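Local coordinates for protein cytochrome P450 (CYP102L1) (Mycobacterium phage Adler, PDB 6N6Q) that binds haem as a phage-encoded cytochrome P450 and probably catalyses the oxygen-dependent monooxygenation of an organic substrate, at residues R212-R215 and L216-A219; L192-A195 and N196-T199; T98-N101 and S102-N105; T132-E135 and L136-W140. One frame throughout, in Å; residues are numbered along the deposited sequence.

Contact 1 of 4, residues R212-R215 and L216-A219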
loop_
_atom_site.group_PDB
_atom_site.type_symbol
_atom_site.label_atom_id
_atom_site.label_comp_id
_atom_site.label_asym_id
_atom_site.label_seq_id
_atom_site.Cartn_x
_atom_site.Cartn_y
_atom_site.Cartn_z
ATOM N N ARG A 212 -24.780 3.530 -20.594
ATOM C CA ARG A 212 -24.072 2.260 -20.474
ATOM C C ARG A 212 -23.105 2.262 -19.297
ATOM O O ARG A 212 -22.925 1.230 -18.642
ATOM C CB ARG A 212 -23.325 1.945 -21.770
ATOM C CG ARG A 212 -24.216 1.828 -22.997
ATOM C CD ARG A 212 -23.429 1.381 -24.226
ATOM N NE ARG A 212 -22.279 2.241 -24.499
ATOM C CZ ARG A 212 -21.019 1.916 -24.223
ATOM N NH1 ARG A 212 -20.740 0.744 -23.667
ATOM N NH2 ARG A 212 -20.038 2.763 -24.503
ATOM N N ARG A 213 -22.484 3.408 -19.005
ATOM C CA ARG A 213 -21.492 3.462 -17.934
ATOM C C ARG A 213 -22.156 3.391 -16.563
ATOM O O ARG A 213 -21.738 2.608 -15.702
ATOM C CB ARG A 213 -20.648 4.731 -18.064
ATOM C CG ARG A 213 -19.463 4.811 -17.108
ATOM C CD ARG A 213 -18.436 3.719 -17.384
ATOM N NE ARG A 213 -18.637 2.539 -16.546
ATOM C CZ ARG A 213 -17.882 2.229 -15.497
ATOM N NH1 ARG A 213 -18.143 1.135 -14.792
ATOM N NH2 ARG A 213 -16.864 3.005 -15.155
ATOM N N ARG A 214 -23.189 4.207 -16.338
ATOM C CA ARG A 214 -23.911 4.152 -15.069
ATOM C C ARG A 214 -24.570 2.791 -14.872
ATOM O O ARG A 214 -24.616 2.270 -13.751
ATOM C CB ARG A 214 -24.944 5.282 -15.006
ATOM C CG ARG A 214 -26.144 5.042 -14.084
ATOM C CD ARG A 214 -25.771 4.980 -12.603
ATOM N NE ARG A 214 -25.045 6.160 -12.145
ATOM C CZ ARG A 214 -24.745 6.401 -10.872
ATOM N NH1 ARG A 214 -25.118 5.547 -9.926
ATOM N NH2 ARG A 214 -24.076 7.496 -10.541
ATOM N N ARG A 215 -25.069 2.188 -15.952
ATOM C CA ARG A 215 -25.681 0.870 -15.834
ATOM C C ARG A 215 -24.634 -0.199 -15.549
ATOM O O ARG A 215 -24.882 -1.128 -14.771
ATOM C CB ARG A 215 -26.463 0.543 -17.104
ATOM C CG ARG A 215 -27.625 -0.410 -16.886
ATOM C CD ARG A 215 -28.617 -0.337 -18.036
ATOM N NE ARG A 215 -29.141 1.015 -18.218
ATOM C CZ ARG A 215 -30.118 1.332 -19.062
ATOM N NH1 ARG A 215 -30.533 2.588 -19.164
ATOM N NH2 ARG A 215 -30.686 0.393 -19.805
ATOM N N LEU A 216 -23.454 -0.083 -16.166
ATOM C CA LEU A 216 -22.375 -1.021 -15.873
ATOM C C LEU A 216 -21.905 -0.884 -14.430
ATOM O O LEU A 216 -21.534 -1.877 -13.792
ATOM C CB LEU A 216 -21.213 -0.802 -16.845
ATOM C CG LEU A 216 -19.967 -1.673 -16.672
ATOM C CD1 LEU A 216 -20.317 -3.145 -16.790
ATOM C CD2 LEU A 216 -18.902 -1.290 -17.690
ATOM N N HIS A 217 -21.912 0.341 -13.898
ATOM C CA HIS A 217 -21.540 0.552 -12.503
ATOM C C HIS A 217 -22.568 -0.058 -11.557
ATOM O O HIS A 217 -22.203 -0.689 -10.557
ATOM C CB HIS A 217 -21.371 2.049 -12.235
ATOM C CG HIS A 217 -21.808 2.475 -10.868
ATOM N ND1 HIS A 217 -21.020 2.321 -9.749
ATOM C CD2 HIS A 217 -22.954 3.058 -10.443
ATOM C CE1 HIS A 217 -21.660 2.789 -8.693
ATOM N NE2 HIS A 217 -22.837 3.242 -9.087
ATOM N N ALA A 218 -23.857 0.116 -11.857
ATOM C CA ALA A 218 -24.896 -0.508 -11.043
ATOM C C ALA A 218 -24.755 -2.024 -11.043
ATOM O O ALA A 218 -24.908 -2.668 -9.998
ATOM C CB ALA A 218 -26.280 -0.098 -11.547
ATOM N N ALA A 219 -24.451 -2.609 -12.203
ATOM C CA ALA A 219 -24.261 -4.054 -12.275
ATOM C C ALA A 219 -22.991 -4.481 -11.550
ATOM O O ALA A 219 -22.987 -5.496 -10.843
ATOM C CB ALA A 219 -24.226 -4.508 -13.734
#
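Arg-214 and His-217 meet in a local, one-turn contact at the start of helix 212-237, the long helix that corresponds to the G helix of the cytochrome P450 fold. The two side chains run side by side in the same direction, but their flat groups stand almost square to one another, with 85° between the planes. The edge of the imidazole is turned to a face of the guanidinium: Arg-214 NH1 lies 3.3 Å from His-217 CD2. Bends at chi2 (67°) and chi3 (55°) curl the arginine along the ring instead of letting it stretch away from the helix. Beneath them the helical backbone is regular, with His-217 N bonded to Arg-213 O at 2.9 Å and Ala-218 N to Arg-214 O at 3.0 Å. One residue earlier, Arg-213 NH1 rests against Leu-216 CG at 3.8 Å. The stronger polar ties lead outward, from Arg-214 NH2 to Glu-206 in a salt bridge and from His-217 ND1 to Glu-191 in a hydrogen bond. Arg-214 NH1 and His-217 NE2 are close but badly angled for a bond. Glu-191 at ND1 would favour a protonated ring, whereas the arginine's charge, partly balanced by Glu-206, would work against it.

Contact 2 of 4, residues L192-A195 and N196-T199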
loop_
_atom_site.group_PDB
_atom_site.type_symbol
_atom_site.label_atom_id
_atom_site.label_comp_id
_atom_site.label_asym_id
_atom_site.label_seq_id
_atom_site.Cartn_x
_atom_site.Cartn_y
_atom_site.Cartn_z
ATOM N N LEU A 192 -13.226 1.173 -9.250
ATOM C CA LEU A 192 -12.266 2.167 -8.779
ATOM C C LEU A 192 -12.116 3.303 -9.780
ATOM O O LEU A 192 -12.015 4.473 -9.389
ATOM C CB LEU A 192 -10.912 1.507 -8.514
ATOM C CG LEU A 192 -10.803 0.556 -7.320
ATOM C CD1 LEU A 192 -9.505 -0.234 -7.394
ATOM C CD2 LEU A 192 -10.890 1.321 -6.008
ATOM N N GLN A 193 -12.090 2.980 -11.076
ATOM C CA GLN A 193 -12.014 4.017 -12.100
ATOM C C GLN A 193 -13.252 4.901 -12.077
ATOM O O GLN A 193 -13.154 6.128 -12.199
ATOM C CB GLN A 193 -11.847 3.385 -13.481
ATOM C CG GLN A 193 -10.580 2.582 -13.667
ATOM C CD GLN A 193 -10.487 1.979 -15.054
ATOM O OE1 GLN A 193 -11.436 2.050 -15.838
ATOM N NE2 GLN A 193 -9.343 1.384 -15.367
ATOM N N TYR A 194 -14.429 4.292 -11.928
ATOM C CA TYR A 194 -15.673 5.047 -11.888
ATOM C C TYR A 194 -15.767 5.934 -10.655
ATOM O O TYR A 194 -16.505 6.924 -10.673
ATOM C CB TYR A 194 -16.860 4.082 -11.942
ATOM C CG TYR A 194 -18.205 4.746 -12.118
ATOM C CD1 TYR A 194 -18.660 5.112 -13.378
ATOM C CD2 TYR A 194 -19.029 4.992 -11.029
ATOM C CE1 TYR A 194 -19.892 5.711 -13.547
ATOM C CE2 TYR A 194 -20.261 5.591 -11.187
ATOM C CZ TYR A 194 -20.688 5.949 -12.448
ATOM O OH TYR A 194 -21.915 6.548 -12.610
ATOM N N ALA A 195 -15.033 5.605 -9.589
ATOM C CA ALA A 195 -15.088 6.402 -8.369
ATOM C C ALA A 195 -14.224 7.654 -8.476
ATOM O O ALA A 195 -14.621 8.725 -8.003
ATOM C CB ALA A 195 -14.655 5.556 -7.172
ATOM N N ASN A 196 -13.048 7.541 -9.096
ATOM C CA ASN A 196 -12.134 8.673 -9.186
ATOM C C ASN A 196 -12.603 9.722 -10.186
ATOM O O ASN A 196 -12.075 10.840 -10.176
ATOM C CB ASN A 196 -10.730 8.185 -9.555
ATOM C CG ASN A 196 -9.680 9.281 -9.451
ATOM O OD1 ASN A 196 -9.467 10.046 -10.393
ATOM N ND2 ASN A 196 -9.016 9.357 -8.303
ATOM N N ARG A 197 -13.574 9.389 -11.040
ATOM C CA ARG A 197 -14.113 10.312 -12.033
ATOM C C ARG A 197 -14.349 11.691 -11.439
ATOM O O ARG A 197 -15.063 11.838 -10.443
ATOM C CB ARG A 197 -15.429 9.772 -12.592
ATOM C CG ARG A 197 -15.332 8.538 -13.459
ATOM C CD ARG A 197 -16.719 8.230 -13.984
ATOM N NE ARG A 197 -17.710 8.468 -12.938
ATOM C CZ ARG A 197 -18.938 8.923 -13.155
ATOM N NH1 ARG A 197 -19.340 9.200 -14.388
ATOM N NH2 ARG A 197 -19.763 9.109 -12.133
ATOM N N ARG A 198 -13.750 12.705 -12.053
ATOM C CA ARG A 198 -13.884 14.052 -11.528
ATOM C C ARG A 198 -15.236 14.644 -11.915
ATOM O O ARG A 198 -15.860 14.245 -12.902
ATOM C CB ARG A 198 -12.742 14.941 -12.021
ATOM C CG ARG A 198 -12.480 16.165 -11.148
ATOM C CD ARG A 198 -12.477 15.811 -9.662
ATOM N NE ARG A 198 -13.806 15.917 -9.062
ATOM C CZ ARG A 198 -14.114 15.526 -7.831
ATOM N NH1 ARG A 198 -13.185 15.006 -7.042
ATOM N NH2 ARG A 198 -15.359 15.655 -7.393
ATOM N N THR A 199 -15.680 15.620 -11.112
ATOM C CA THR A 199 -17.011 16.202 -11.261
ATOM C C THR A 199 -17.262 16.734 -12.666
ATOM O O THR A 199 -18.414 16.786 -13.113
ATOM C CB THR A 199 -17.207 17.324 -10.236
ATOM O OG1 THR A 199 -18.433 18.016 -10.508
ATOM C CG2 THR A 199 -16.046 18.312 -10.290
#
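Arg-197 NE donates to the backbone oxygen Tyr-194 O at 3.0 Å, the shortest sound polar bond between residues 192-195 and 196-199. It arrives in the carbonyl plane on a lone pair, at a C=O...N angle of 132°, although the oxygen is tilted somewhat from the guanidinium plane. The same arginine also lies flat on the side chain of Tyr-194. The planes are only 6° from parallel, and Arg-197 CZ stands 3.7 Å from the centroid of the Tyr-194 ring, a stacked cation-pi pair. Arg-197 CZ approaches Tyr-194 CE1 to 3.4 Å, while Arg-197 NH2 lies over the phenol end, 3.3 Å from Tyr-194 CZ. A bend at chi3 (-39°) folds the arginine back over the aromatic face, and the NE bond then fixes how the group is rotated there. The backbone is held more slackly: Asn-196 N bonds Leu-192 O at 3.3 Å, and the bond from Arg-197 N to Gln-193 O is weak. Arg-197 NH2 has its own salt bridge to Glu-206, which also takes a weak hydrogen bond from Tyr-194 OH. The contact thus sits where helix 183-196, the F helix of the P450 fold, leads into the loop before helix 206-209, with His-217 of helix 212-237 stacked on the opposite face of Tyr-194.

Contact 3 of 4, residues T98-N101 and S102-N105. With CAC (cacodylate ion), chain F.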
loop_
_atom_site.group_PDB
_atom_site.type_symbol
_atom_site.label_atom_id
_atom_site.label_comp_id
_atom_site.label_asym_id
_atom_site.label_seq_id
_atom_site.Cartn_x
_atom_site.Cartn_y
_atom_site.Cartn_z
ATOM N N THR A 98 -11.610 4.289 4.474
ATOM C CA THR A 98 -12.370 5.419 3.963
ATOM C C THR A 98 -13.407 5.953 4.944
ATOM O O THR A 98 -14.132 6.893 4.602
ATOM C CB THR A 98 -13.060 5.036 2.648
ATOM O OG1 THR A 98 -13.818 3.833 2.834
ATOM C CG2 THR A 98 -12.027 4.819 1.550
ATOM N N ALA A 99 -13.499 5.392 6.146
ATOM C CA ALA A 99 -14.487 5.858 7.107
ATOM C C ALA A 99 -14.031 7.152 7.768
ATOM O O ALA A 99 -12.837 7.393 7.961
ATOM C CB ALA A 99 -14.750 4.797 8.175
ATOM N N TYR A 100 -15.003 7.994 8.110
ATOM C CA TYR A 100 -14.704 9.191 8.877
ATOM C C TYR A 100 -14.360 8.818 10.316
ATOM O O TYR A 100 -14.673 7.725 10.797
ATOM C CB TYR A 100 -15.885 10.162 8.855
ATOM C CG TYR A 100 -16.313 10.585 7.467
ATOM C CD1 TYR A 100 -15.484 11.364 6.670
ATOM C CD2 TYR A 100 -17.552 10.217 6.960
ATOM C CE1 TYR A 100 -15.873 11.756 5.402
ATOM C CE2 TYR A 100 -17.951 10.606 5.696
ATOM C CZ TYR A 100 -17.108 11.373 4.921
ATOM O OH TYR A 100 -17.502 11.759 3.660
ATOM N N ASN A 101 -13.699 9.748 11.007
ATOM C CA ASN A 101 -13.329 9.499 12.394
ATOM C C ASN A 101 -14.557 9.369 13.286
ATOM O O ASN A 101 -14.547 8.593 14.248
ATOM C CB ASN A 101 -12.416 10.615 12.903
ATOM C CG ASN A 101 -11.191 10.811 12.029
ATOM O OD1 ASN A 101 -10.249 10.019 12.072
ATOM N ND2 ASN A 101 -11.196 11.874 11.236
ATOM N N SER A 102 -15.625 10.109 12.979
ATOM C CA SER A 102 -16.821 10.100 13.812
ATOM C C SER A 102 -17.684 8.862 13.604
ATOM O O SER A 102 -18.457 8.507 14.501
ATOM C CB SER A 102 -17.657 11.353 13.544
ATOM O OG SER A 102 -18.052 11.415 12.183
ATOM N N GLU A 103 -17.580 8.206 12.450
ATOM C CA GLU A 103 -18.410 7.039 12.178
ATOM C C GLU A 103 -18.099 5.919 13.163
ATOM O O GLU A 103 -16.938 5.541 13.350
ATOM C CB GLU A 103 -18.200 6.565 10.740
ATOM C CG GLU A 103 -18.976 7.376 9.713
ATOM C CD GLU A 103 -18.677 6.958 8.288
ATOM O OE1 GLU A 103 -17.520 6.576 8.009
ATOM O OE2 GLU A 103 -19.599 7.011 7.446
ATOM N N GLU A 104 -19.151 5.394 13.796
ATOM C CA GLU A 104 -18.993 4.341 14.794
ATOM C C GLU A 104 -18.347 3.088 14.218
ATOM O O GLU A 104 -17.755 2.305 14.970
ATOM C CB GLU A 104 -20.357 3.999 15.399
ATOM C CG GLU A 104 -20.301 3.192 16.687
ATOM C CD GLU A 104 -21.673 2.714 17.127
ATOM O OE1 GLU A 104 -22.575 2.620 16.267
ATOM O OE2 GLU A 104 -21.855 2.437 18.333
ATOM N N ASN A 105 -18.436 2.883 12.904
ATOM C CA ASN A 105 -17.862 1.696 12.288
ATOM C C ASN A 105 -16.345 1.758 12.147
ATOM O O ASN A 105 -15.726 0.718 11.898
ATOM C CB ASN A 105 -18.495 1.454 10.918
ATOM C CG ASN A 105 -19.676 0.509 10.986
ATOM O OD1 ASN A 105 -19.774 -0.308 11.900
ATOM N ND2 ASN A 105 -20.577 0.614 10.018
HETATM AS AS CAC F . -14.584 13.386 10.422
HETATM O O1 CAC F . -15.347 12.244 11.470
HETATM O O2 CAC F . -13.116 13.037 9.582
HETATM C C1 CAC F . -15.895 13.949 9.138
HETATM C C2 CAC F . -14.348 15.002 11.425
#
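Two hydrogen bonds join Tyr-100 and Glu-103, one through a side chain and one through the backbone. Tyr-100 N gives its hydrogen to Glu-103 OE1 at 2.9 Å, meeting the oxygen from above the carboxylate plane, 43° out of it. The backbone bond from Glu-103 N to Tyr-100 O, at 3.4 Å, is weak. It spans a type I beta turn with Asn-101 and Ser-102 at its corners, and the carboxylate of Glu-103 reaches back across that turn to its beginning. Tyr-100 OH is hydrogen-bonded to His-86. Glu-103 OE2 forms a salt bridge with Arg-89, so both oxygens of this acid are engaged. The turn belongs to the loop that leads into helix 104-113, the C helix of cytochromes P450, and the side chain of Asn-101 is about 7 Å from the haem. Van der Waals contacts follow from the same reach: Glu-103 CD packs against Tyr-100 CD2 at 3.7 Å, the carboxylate and ring planes being 54° apart, and Glu-103 OE1 touches Ala-99 CB at 3.3 Å. A cacodylate ion, probably from the crystallisation liquor, has its O1 gripped twice, by Ser-102 N at 2.6 Å and by Ser-102 OG at 2.9 Å. With chi1 at 60°, OG lies near enough to the backbone N to share that oxygen. Asn-101 ND2 adds a weak bond to cacodylate O2 and donates to Lys-79 O.

Contact 4 of 4, residues T132-E135 and L136-W140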
loop_
_atom_site.group_PDB
_atom_site.type_symbol
_atom_site.label_atom_id
_atom_site.label_comp_id
_atom_site.label_asym_id
_atom_site.label_seq_id
_atom_site.Cartn_x
_atom_site.Cartn_y
_atom_site.Cartn_z
ATOM N N THR A 132 1.790 -19.135 -1.119
ATOM C CA THR A 132 1.354 -18.341 -2.264
ATOM C C THR A 132 2.547 -17.809 -3.048
ATOM O O THR A 132 2.500 -17.726 -4.282
ATOM C CB THR A 132 0.455 -17.200 -1.791
ATOM O OG1 THR A 132 -0.625 -17.739 -1.019
ATOM C CG2 THR A 132 -0.116 -16.437 -2.976
ATOM N N VAL A 133 3.627 -17.445 -2.352
ATOM C CA VAL A 133 4.851 -17.045 -3.040
ATOM C C VAL A 133 5.409 -18.212 -3.844
ATOM O O VAL A 133 5.889 -18.037 -4.971
ATOM C CB VAL A 133 5.880 -16.502 -2.031
ATOM C CG1 VAL A 133 7.160 -16.095 -2.742
ATOM C CG2 VAL A 133 5.299 -15.325 -1.257
ATOM N N ARG A 134 5.350 -19.422 -3.278
ATOM C CA ARG A 134 5.795 -20.610 -4.002
ATOM C C ARG A 134 5.055 -20.757 -5.325
ATOM O O ARG A 134 5.653 -21.118 -6.344
ATOM C CB ARG A 134 5.594 -21.858 -3.140
ATOM C CG ARG A 134 6.053 -23.152 -3.799
ATOM C CD ARG A 134 7.552 -23.125 -4.030
ATOM N NE ARG A 134 8.044 -24.288 -4.762
ATOM C CZ ARG A 134 8.458 -25.413 -4.188
ATOM N NH1 ARG A 134 8.428 -25.538 -2.869
ATOM N NH2 ARG A 134 8.897 -26.417 -4.936
ATOM N N GLU A 135 3.751 -20.468 -5.327
ATOM C CA GLU A 135 2.966 -20.571 -6.551
ATOM C C GLU A 135 3.438 -19.582 -7.610
ATOM O O GLU A 135 3.416 -19.897 -8.805
ATOM C CB GLU A 135 1.485 -20.358 -6.231
ATOM C CG GLU A 135 0.546 -20.507 -7.416
ATOM C CD GLU A 135 -0.910 -20.482 -7.001
ATOM O OE1 GLU A 135 -1.243 -21.108 -5.973
ATOM O OE2 GLU A 135 -1.720 -19.830 -7.693
ATOM N N LEU A 136 3.876 -18.388 -7.199
ATOM C CA LEU A 136 4.376 -17.419 -8.170
ATOM C C LEU A 136 5.742 -17.826 -8.704
ATOM O O LEU A 136 5.991 -17.744 -9.913
ATOM C CB LEU A 136 4.447 -16.026 -7.551
ATOM C CG LEU A 136 4.955 -14.958 -8.525
ATOM C CD1 LEU A 136 3.907 -14.675 -9.594
ATOM C CD2 LEU A 136 5.361 -13.685 -7.806
ATOM N N ILE A 137 6.642 -18.258 -7.816
ATOM C CA ILE A 137 7.971 -18.688 -8.243
ATOM C C ILE A 137 7.866 -19.838 -9.236
ATOM O O ILE A 137 8.603 -19.890 -10.229
ATOM C CB ILE A 137 8.825 -19.073 -7.020
ATOM C CG1 ILE A 137 9.006 -17.868 -6.095
ATOM C CG2 ILE A 137 10.171 -19.623 -7.457
ATOM C CD1 ILE A 137 9.691 -16.693 -6.752
ATOM N N ASP A 138 6.943 -20.771 -8.989
ATOM C CA ASP A 138 6.741 -21.878 -9.919
ATOM C C ASP A 138 6.299 -21.377 -11.287
ATOM O O ASP A 138 6.768 -21.871 -12.319
ATOM C CB ASP A 138 5.717 -22.859 -9.350
ATOM C CG ASP A 138 6.233 -23.598 -8.128
ATOM O OD1 ASP A 138 7.434 -23.462 -7.812
ATOM O OD2 ASP A 138 5.434 -24.310 -7.483
ATOM N N ALA A 139 5.397 -20.394 -11.317
ATOM C CA ALA A 139 4.974 -19.823 -12.591
ATOM C C ALA A 139 6.117 -19.073 -13.264
ATOM O O ALA A 139 6.273 -19.136 -14.489
ATOM C CB ALA A 139 3.774 -18.902 -12.383
ATOM N N TRP A 140 6.932 -18.363 -12.479
ATOM C CA TRP A 140 8.056 -17.628 -13.046
ATOM C C TRP A 140 9.182 -18.544 -13.505
ATOM O O TRP A 140 10.054 -18.099 -14.260
ATOM C CB TRP A 140 8.582 -16.607 -12.035
ATOM C CG TRP A 140 7.760 -15.351 -11.986
ATOM C CD1 TRP A 140 6.551 -15.141 -12.584
ATOM C CD2 TRP A 140 8.092 -14.129 -11.314
ATOM N NE1 TRP A 140 6.108 -13.867 -12.322
ATOM C CE2 TRP A 140 7.035 -13.225 -11.545
ATOM C CE3 TRP A 140 9.177 -13.712 -10.537
ATOM C CZ2 TRP A 140 7.033 -11.930 -11.029
ATOM C CZ3 TRP A 140 9.175 -12.425 -10.029
ATOM C CH2 TRP A 140 8.109 -11.551 -10.275
#
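Helix 119-145, the D helix of the cytochrome P450 fold, carries a salt bridge between Arg-134 and Asp-138, four residues apart on an exposed side. Arg-134 NE donates to Asp-138 OD1 at 3.2 Å with an N-H...O angle of 155°. The oxygen lies in the guanidinium plane, at its edge, and is met on its syn side, while the two flat groups stand 84° apart. A bend at chi2 (64°) brings the arginine chain round so that NE, not the far end, makes the bond. Asp-138 OD1 is also 3.3 Å from the backbone oxygen Arg-134 O, an acceptor facing an acceptor, and the guanidinium probably offsets that repulsion. On a buried side, Val-133 CG1 and Ile-137 CG1 pack at 4.2 Å, with Ile-137 also on Ile-436 of helix 422-439. Val-133 O receives Ile-137 N at 3.0 Å in an almost straight bond and Leu-136 N in a weak one. Glu-135 is bridged to Arg-166 of helix 152-169 and bonded to Leu-176 N. A charged pair at i and i+4 outside, with apolar residues at the same spacing inside, is typical of an amphipathic helix packed against a protein core.

How the contacts relate
From the N terminus the order is contact 3 (98-105), contact 4 (132-140), contact 2 (192-199) and contact 1 (212-219). Each joins adjoining segments, so none closes a long loop; all lie in series, without nesting or crossing. Contact 3 leads into helix 104-113, and contact 4 lies on the next helix, 119-145, across the chain's centre with about 38 Å between contact centres. Contacts 2 and 1 alone touch: Arg-214 NH2 packs 3.1 Å from Tyr-194 OH, and Arg-213 NH2 lies 3.3 Å from Tyr-194 CD1. Glu-206, in the connection between them, bridges Arg-197 and Arg-214, tying helix 206-209 to both the 196-199 loop and helix 212-237.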